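Local coordinates for putative uncharacterized protein TTHB187 (Thermus thermophilus HB8, PDB 3SK9) that cleaves single-stranded DNA with its metal-dependent HD nuclease domain, the part present here of the CRISPR-associated endonuclease/helicase Cas3, at residues L26-L38 with R171-A183. Residues are numbered along the deposited sequence; the frame is centred on the assembly and turned at random.
Sequences LLAHMLDTAAVAL and RWLLEEVFRRLGA
Leu-27 enters helix 171-181 as a knob into the hole formed by Leu-173, Glu-176, Val-177 and Arg-180. With CG anti to the backbone N (chi1 178°), its branches spread across that hole: CD1 faces Val-177 CG2 at 4.0 Å, while CD2 lies against Glu-176 CG at 3.9 Å and reaches the edge of the Trp-172 ring. Packing is tightest beside it, where Met-30, flexible enough to bend at chi3, brings CE to 3.5 Å from Val-177 CG2; the short valine side chain offers this one methyl to both Met-30 and Leu-27. The segment axes pass at 10.3 Å, crossing at -36°. Farther along, Ala-34 is small enough to receive Leu-181, CB to CD2 3.9 Å. This apolar seam contains no hydrogen bond between the helices.

The solvent side is polar. Leu-31 CD1 lies over one face of the Arg-180 guanidinium, 3.7 Å from NH1, whereas Glu-176 OE2 meets that group at its edge, accepting from NH2 at 2.6 Å in a nearly straight bond (168°). Long side chains suit this border: their methylenes cover leucines while their charges pair, Glu-176 also binding Arg-179.

On another side of helix 26-38, His-29 belongs to the divalent-metal site of the HD domain. Helix 10-16 packs on Leu-27 and Trp-172, helix 230-246 touches Leu-31 through Tyr-230, and helix 196-213 lies against Thr-33 and Val-36.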
ATOM      1  N   LEU A  26       2.106  12.391   0.841  1.00 16.17           N
ATOM      2  CA  LEU A  26       2.176  10.949   1.051  1.00 14.55           C
ATOM      3  C   LEU A  26       0.769  10.374   0.854  1.00 20.91           C
ATOM      4  O   LEU A  26       0.615   9.325   0.234  1.00 17.60           O
ATOM      5  CB  LEU A  26       2.656  10.644   2.462  1.00 17.79           C
ATOM      6  CG  LEU A  26       2.754   9.148   2.826  1.00 17.48           C
ATOM      7  CD1 LEU A  26       3.572   8.391   1.804  1.00 20.42           C
ATOM      8  CD2 LEU A  26       3.403   9.046   4.225  1.00 22.99           C
ATOM      9  N   LEU A  27      -0.272  11.044   1.370  1.00 17.82           N
ATOM     10  CA  LEU A  27      -1.623  10.459   1.258  1.00 23.23           C
ATOM     11  C   LEU A  27      -2.043  10.284  -0.209  1.00 18.10           C
ATOM     12  O   LEU A  27      -2.732   9.305  -0.558  1.00 19.25           O
ATOM     13  CB  LEU A  27      -2.659  11.349   1.960  1.00 23.87           C
ATOM     14  CG  LEU A  27      -4.100  10.871   1.861  1.00 23.64           C
ATOM     15  CD1 LEU A  27      -4.323   9.506   2.512  1.00 16.57           C
ATOM     16  CD2 LEU A  27      -4.998  11.958   2.501  1.00 24.18           C
ATOM     17  N   ALA A  28      -1.644  11.232  -1.070  1.00 18.47           N
ATOM     18  CA  ALA A  28      -1.932  11.136  -2.501  1.00 15.98           C
ATOM     19  C   ALA A  28      -1.257   9.894  -3.077  1.00 20.42           C
ATOM     20  O   ALA A  28      -1.863   9.163  -3.869  1.00 18.51           O
ATOM     21  CB  ALA A  28      -1.467  12.377  -3.232  1.00 18.49           C
ATOM     22  N   HIS A  29      -0.001   9.657  -2.702  1.00 16.80           N
ATOM     23  CA  HIS A  29       0.709   8.495  -3.192  1.00 18.97           C
ATOM     24  C   HIS A  29       0.038   7.223  -2.684  1.00 21.72           C
ATOM     25  O   HIS A  29      -0.082   6.246  -3.409  1.00 17.62           O
ATOM     26  CB  HIS A  29       2.169   8.524  -2.746  1.00 21.51           C
ATOM     27  CG  HIS A  29       2.938   7.326  -3.205  1.00 21.33           C
ATOM     28  ND1 HIS A  29       3.205   7.080  -4.530  1.00 28.78           N
ATOM     29  CD2 HIS A  29       3.466   6.285  -2.516  1.00 30.33           C
ATOM     30  CE1 HIS A  29       3.869   5.943  -4.644  1.00 29.55           C
ATOM     31  NE2 HIS A  29       4.044   5.441  -3.437  1.00 27.43           N
ATOM     32  N   MET A  30      -0.406   7.222  -1.435  1.00 15.06           N
ATOM     33  CA  MET A  30      -1.057   6.004  -0.878  1.00 14.72           C
ATOM     34  C   MET A  30      -2.379   5.716  -1.590  1.00 18.82           C
ATOM     35  O   MET A  30      -2.711   4.561  -1.921  1.00 17.97           O
ATOM     36  CB  MET A  30      -1.284   6.147   0.653  1.00 17.88           C
ATOM     37  CG  MET A  30       0.010   6.106   1.541  1.00 24.07           C
ATOM     38  SD  MET A  30      -0.361   6.726   3.249  1.00 28.85           S
ATOM     39  CE  MET A  30      -1.455   5.442   3.837  1.00 44.38           C
ATOM     40  N   LEU A  31      -3.142   6.761  -1.875  1.00 18.68           N
ATOM     41  CA  LEU A  31      -4.422   6.541  -2.552  1.00 18.75           C
ATOM     42  C   LEU A  31      -4.206   6.133  -4.020  1.00 17.91           C
ATOM     43  O   LEU A  31      -4.979   5.296  -4.575  1.00 20.59           O
ATOM     44  CB  LEU A  31      -5.300   7.774  -2.460  1.00 16.37           C
ATOM     45  CG  LEU A  31      -5.856   8.115  -1.080  1.00 18.03           C
ATOM     46  CD1 LEU A  31      -6.503   9.523  -1.109  1.00 19.83           C
ATOM     47  CD2 LEU A  31      -6.857   7.058  -0.607  1.00 20.10           C
ATOM     48  N   ASP A  32      -3.164   6.682  -4.647  1.00 17.32           N
ATOM     49  CA  ASP A  32      -2.838   6.288  -6.031  1.00 19.55           C
ATOM     50  C   ASP A  32      -2.485   4.789  -6.079  1.00 20.32           C
ATOM     51  O   ASP A  32      -2.851   4.090  -7.030  1.00 17.33           O
ATOM     52  CB  ASP A  32      -1.611   7.049  -6.569  1.00 18.11           C
ATOM     53  CG  ASP A  32      -1.909   8.544  -6.822  1.00 18.42           C
ATOM     54  OD1 ASP A  32      -3.102   8.888  -6.855  1.00 22.03           O
ATOM     55  OD2 ASP A  32      -0.943   9.311  -6.985  1.00 20.65           O
ATOM     56  N   THR A  33      -1.700   4.365  -5.094  1.00 17.12           N
ATOM     57  CA  THR A  33      -1.247   2.959  -5.005  1.00 16.40           C
ATOM     58  C   THR A  33      -2.460   2.058  -4.827  1.00 17.28           C
ATOM     59  O   THR A  33      -2.594   1.014  -5.452  1.00 17.87           O
ATOM     60  CB  THR A  33      -0.231   2.774  -3.821  1.00 17.52           C
ATOM     61  OG1 THR A  33       0.916   3.604  -4.078  1.00 18.43           O
ATOM     62  CG2 THR A  33       0.231   1.282  -3.706  1.00 17.62           C
ATOM     63  N   ALA A  34      -3.346   2.429  -3.920  1.00 18.14           N
ATOM     64  CA  ALA A  34      -4.604   1.664  -3.741  1.00 19.60           C
ATOM     65  C   ALA A  34      -5.449   1.637  -5.014  1.00 22.00           C
ATOM     66  O   ALA A  34      -6.070   0.611  -5.319  1.00 18.08           O
ATOM     67  CB  ALA A  34      -5.451   2.268  -2.586  1.00 16.49           C
ATOM     68  N   ALA A  35      -5.473   2.739  -5.752  1.00 18.22           N
ATOM     69  CA  ALA A  35      -6.279   2.833  -6.970  1.00 17.89           C
ATOM     70  C   ALA A  35      -5.700   1.892  -8.046  1.00 18.76           C
ATOM     71  O   ALA A  35      -6.453   1.214  -8.750  1.00 19.27           O
ATOM     72  CB  ALA A  35      -6.346   4.313  -7.491  1.00 18.62           C
ATOM     73  N   VAL A  36      -4.366   1.851  -8.154  1.00 17.84           N
ATOM     74  CA  VAL A  36      -3.744   0.914  -9.120  1.00 18.07           C
ATOM     75  C   VAL A  36      -4.051  -0.523  -8.692  1.00 16.43           C
ATOM     76  O   VAL A  36      -4.375  -1.387  -9.545  1.00 18.48           O
ATOM     77  CB  VAL A  36      -2.213   1.097  -9.200  1.00 17.45           C
ATOM     78  CG1 VAL A  36      -1.552  -0.001 -10.072  1.00 15.01           C
ATOM     79  CG2 VAL A  36      -1.859   2.528  -9.759  1.00 18.19           C
ATOM     80  N   ALA A  37      -3.918  -0.811  -7.387  1.00 14.73           N
ATOM     81  CA  ALA A  37      -4.202  -2.168  -6.891  1.00 18.14           C
ATOM     82  C   ALA A  37      -5.633  -2.585  -7.244  1.00 18.86           C
ATOM     83  O   ALA A  37      -5.860  -3.693  -7.704  1.00 17.87           O
ATOM     84  CB  ALA A  37      -4.000  -2.237  -5.351  1.00 19.10           C
ATOM     85  N   LEU A  38      -6.606  -1.697  -6.987  1.00 17.78           N
ATOM     86  CA  LEU A  38      -8.003  -2.028  -7.245  1.00 22.46           C
ATOM     87  C   LEU A  38      -8.224  -2.249  -8.750  1.00 19.26           C
ATOM     88  O   LEU A  38      -8.875  -3.231  -9.182  1.00 21.27           O
ATOM     89  CB  LEU A  38      -8.912  -0.931  -6.685  1.00 22.96           C
ATOM     90  CG  LEU A  38     -10.414  -1.267  -6.745  1.00 34.34           C
ATOM     91  CD1 LEU A  38     -10.680  -2.666  -6.135  1.00 24.06           C
ATOM     92  CD2 LEU A  38     -11.254  -0.205  -6.032  1.00 34.81           C
ATOM     93  N   ARG A 171      -1.833   6.784  12.260  1.00 19.92           N
ATOM     94  CA  ARG A 171      -3.113   6.091  12.375  1.00 20.65           C
ATOM     95  C   ARG A 171      -4.182   6.809  11.556  1.00 23.16           C
ATOM     96  O   ARG A 171      -5.039   6.169  10.900  1.00 19.01           O
ATOM     97  CB  ARG A 171      -3.508   5.971  13.848  1.00 19.40           C
ATOM     98  CG  ARG A 171      -2.414   5.144  14.635  1.00 29.03           C
ATOM     99  CD  ARG A 171      -2.487   5.147  16.192  1.00 47.00           C
ATOM    100  NE  ARG A 171      -1.737   4.000  16.763  1.00 39.66           N
ATOM    101  CZ  ARG A 171      -0.411   3.824  16.676  1.00 49.40           C
ATOM    102  NH1 ARG A 171       0.372   4.718  16.047  1.00 42.83           N
ATOM    103  NH2 ARG A 171       0.152   2.741  17.207  1.00 43.95           N
ATOM    104  N   TRP A 172      -4.105   8.146  11.559  1.00 21.91           N
ATOM    105  CA  TRP A 172      -5.005   8.978  10.731  1.00 19.73           C
ATOM    106  C   TRP A 172      -4.907   8.621   9.246  1.00 19.19           C
ATOM    107  O   TRP A 172      -5.926   8.427   8.558  1.00 19.04           O
ATOM    108  CB  TRP A 172      -4.676  10.465  10.942  1.00 22.60           C
ATOM    109  CG  TRP A 172      -5.701  11.444  10.335  1.00 22.95           C
ATOM    110  CD1 TRP A 172      -6.725  12.100  10.988  1.00 27.28           C
ATOM    111  CD2 TRP A 172      -5.726  11.915   8.985  1.00 20.14           C
ATOM    112  NE1 TRP A 172      -7.418  12.901  10.103  1.00 27.79           N
ATOM    113  CE2 TRP A 172      -6.829  12.806   8.868  1.00 24.32           C
ATOM    114  CE3 TRP A 172      -4.949  11.643   7.852  1.00 21.95           C
ATOM    115  CZ2 TRP A 172      -7.156  13.436   7.661  1.00 25.30           C
ATOM    116  CZ3 TRP A 172      -5.266  12.269   6.659  1.00 23.81           C
ATOM    117  CH2 TRP A 172      -6.375  13.145   6.571  1.00 25.26           C
ATOM    118  N   LEU A 173      -3.684   8.452   8.763  1.00 19.27           N
ATOM    119  CA  LEU A 173      -3.505   8.123   7.346  1.00 18.82           C
ATOM    120  C   LEU A 173      -4.087   6.744   6.979  1.00 22.52           C
ATOM    121  O   LEU A 173      -4.758   6.573   5.951  1.00 19.53           O
ATOM    122  CB  LEU A 173      -2.011   8.138   7.008  1.00 21.84           C
ATOM    123  CG  LEU A 173      -1.395   9.524   6.854  1.00 21.09           C
ATOM    124  CD1 LEU A 173       0.066   9.425   6.863  1.00 21.85           C
ATOM    125  CD2 LEU A 173      -1.888  10.240   5.553  1.00 20.75           C
ATOM    126  N   LEU A 174      -3.799   5.741   7.794  1.00 22.66           N
ATOM    127  CA  LEU A 174      -4.415   4.424   7.559  1.00 21.84           C
ATOM    128  C   LEU A 174      -5.957   4.488   7.550  1.00 24.30           C
ATOM    129  O   LEU A 174      -6.615   3.898   6.709  1.00 23.83           O
ATOM    130  CB  LEU A 174      -3.960   3.446   8.641  1.00 23.13           C
ATOM    131  CG  LEU A 174      -4.602   2.047   8.447  1.00 26.35           C
ATOM    132  CD1 LEU A 174      -3.649   1.003   8.978  1.00 27.81           C
ATOM    133  CD2 LEU A 174      -5.992   1.955   9.144  1.00 27.11           C
ATOM    134  N   GLU A 175      -6.546   5.204   8.504  1.00 21.55           N
ATOM    135  CA  GLU A 175      -7.988   5.314   8.549  1.00 29.31           C
ATOM    136  C   GLU A 175      -8.498   6.023   7.286  1.00 27.69           C
ATOM    137  O   GLU A 175      -9.512   5.643   6.717  1.00 23.80           O
ATOM    138  CB  GLU A 175      -8.381   6.050   9.848  1.00 32.52           C
ATOM    139  CG  GLU A 175      -9.795   5.926  10.237  1.00 37.19           C
ATOM    140  CD  GLU A 175     -10.233   4.498  10.493  1.00 30.36           C
ATOM    141  OE1 GLU A 175      -9.440   3.668  11.014  1.00 39.90           O
ATOM    142  OE2 GLU A 175     -11.404   4.221  10.132  1.00 48.89           O
ATOM    143  N   GLU A 176      -7.791   7.042   6.807  1.00 21.02           N
ATOM    144  CA  GLU A 176      -8.244   7.749   5.606  1.00 26.16           C
ATOM    145  C   GLU A 176      -8.299   6.851   4.344  1.00 21.06           C
ATOM    146  O   GLU A 176      -9.187   6.987   3.537  1.00 27.14           O
ATOM    147  CB  GLU A 176      -7.366   8.967   5.368  1.00 24.65           C
ATOM    148  CG  GLU A 176      -7.808   9.884   4.270  1.00 33.67           C
ATOM    149  CD  GLU A 176      -8.945  10.835   4.665  1.00 36.67           C
ATOM    150  OE1 GLU A 176      -9.492  10.749   5.786  1.00 35.31           O
ATOM    151  OE2 GLU A 176      -9.329  11.678   3.843  1.00 44.75           O
ATOM    152  N   VAL A 177      -7.285   6.024   4.156  1.00 24.90           N
ATOM    153  CA  VAL A 177      -7.243   5.101   3.032  1.00 22.06           C
ATOM    154  C   VAL A 177      -8.346   4.060   3.171  1.00 22.90           C
ATOM    155  O   VAL A 177      -9.115   3.876   2.249  1.00 25.00           O
ATOM    156  CB  VAL A 177      -5.870   4.422   2.962  1.00 23.13           C
ATOM    157  CG1 VAL A 177      -5.869   3.325   1.875  1.00 25.15           C
ATOM    158  CG2 VAL A 177      -4.781   5.498   2.653  1.00 25.69           C
ATOM    159  N   PHE A 178      -8.451   3.397   4.327  1.00 26.84           N
ATOM    160  CA  PHE A 178      -9.508   2.378   4.503  1.00 28.88           C
ATOM    161  C   PHE A 178     -10.899   2.957   4.288  1.00 30.25           C
ATOM    162  O   PHE A 178     -11.759   2.356   3.628  1.00 29.32           O
ATOM    163  CB  PHE A 178      -9.414   1.727   5.885  1.00 27.97           C
ATOM    164  CG  PHE A 178      -8.461   0.580   5.928  1.00 32.71           C
ATOM    165  CD1 PHE A 178      -8.926  -0.715   6.062  1.00 42.78           C
ATOM    166  CD2 PHE A 178      -7.111   0.775   5.722  1.00 42.73           C
ATOM    167  CE1 PHE A 178      -8.052  -1.790   6.048  1.00 44.04           C
ATOM    168  CE2 PHE A 178      -6.215  -0.317   5.715  1.00 41.19           C
ATOM    169  CZ  PHE A 178      -6.686  -1.584   5.890  1.00 41.15           C
ATOM    170  N   ARG A 179     -11.118   4.145   4.821  1.00 27.38           N
ATOM    171  CA  ARG A 179     -12.416   4.794   4.645  1.00 31.82           C
ATOM    172  C   ARG A 179     -12.714   5.166   3.184  1.00 27.16           C
ATOM    173  O   ARG A 179     -13.809   4.927   2.692  1.00 30.65           O
ATOM    174  CB  ARG A 179     -12.511   6.030   5.530  1.00 36.48           C
ATOM    175  CG  ARG A 179     -13.872   6.734   5.431  1.00 39.88           C
ATOM    176  CD  ARG A 179     -14.011   7.829   6.492  1.00 36.39           C
ATOM    177  NE  ARG A 179     -12.802   8.652   6.621  1.00 45.25           N
ATOM    178  CZ  ARG A 179     -11.960   8.569   7.654  1.00 52.20           C
ATOM    179  NH1 ARG A 179     -12.198   7.726   8.654  1.00 57.53           N
ATOM    180  NH2 ARG A 179     -10.898   9.349   7.712  1.00 57.66           N
ATOM    181  N   ARG A 180     -11.739   5.751   2.495  1.00 26.82           N
ATOM    182  CA  ARG A 180     -11.896   6.102   1.086  1.00 28.28           C
ATOM    183  C   ARG A 180     -12.182   4.895   0.166  1.00 25.01           C
ATOM    184  O   ARG A 180     -12.925   5.033  -0.791  1.00 29.93           O
ATOM    185  CB  ARG A 180     -10.651   6.810   0.508  1.00 35.54           C
ATOM    186  CG  ARG A 180     -10.264   8.066   1.129  1.00 50.41           C
ATOM    187  CD  ARG A 180     -11.105   9.141   0.587  1.00 47.66           C
ATOM    188  NE  ARG A 180     -10.491  10.300   1.135  1.00 44.29           N
ATOM    189  CZ  ARG A 180      -9.776  11.217   0.500  1.00 37.68           C
ATOM    190  NH1 ARG A 180      -9.695  11.348  -0.829  1.00 33.93           N
ATOM    191  NH2 ARG A 180      -9.215  12.092   1.288  1.00 35.87           N
ATOM    192  N   LEU A 181     -11.539   3.761   0.437  1.00 26.04           N
ATOM    193  CA  LEU A 181     -11.693   2.530  -0.361  1.00 27.12           C
ATOM    194  C   LEU A 181     -12.905   1.714   0.026  1.00 34.79           C
ATOM    195  O   LEU A 181     -13.288   0.786  -0.694  1.00 30.27           O
ATOM    196  CB  LEU A 181     -10.478   1.612  -0.185  1.00 29.00           C
ATOM    197  CG  LEU A 181      -9.325   1.883  -1.157  1.00 31.27           C
ATOM    198  CD1 LEU A 181      -9.622   1.390  -2.565  1.00 27.95           C
ATOM    199  CD2 LEU A 181      -8.950   3.365  -1.169  1.00 27.06           C
ATOM    200  N   GLY A 182     -13.497   2.029   1.174  1.00 33.79           N
ATOM    201  CA  GLY A 182     -14.667   1.296   1.645  1.00 31.81           C
ATOM    202  C   GLY A 182     -14.292  -0.121   2.025  1.00 33.80           C
ATOM    203  O   GLY A 182     -15.094  -1.036   1.875  1.00 33.03           O
ATOM    204  N   ALA A 183     -13.067  -0.298   2.531  1.00 22.65           N
ATOM    205  CA  ALA A 183     -12.532  -1.619   2.875  1.00 26.70           C
ATOM    206  C   ALA A 183     -13.171  -2.191   4.130  1.00 24.47           C
ATOM    207  O   ALA A 183     -13.145  -1.541   5.156  1.00 29.15           O
ATOM    208  CB  ALA A 183     -11.033  -1.504   3.087  1.00 30.73           C
TER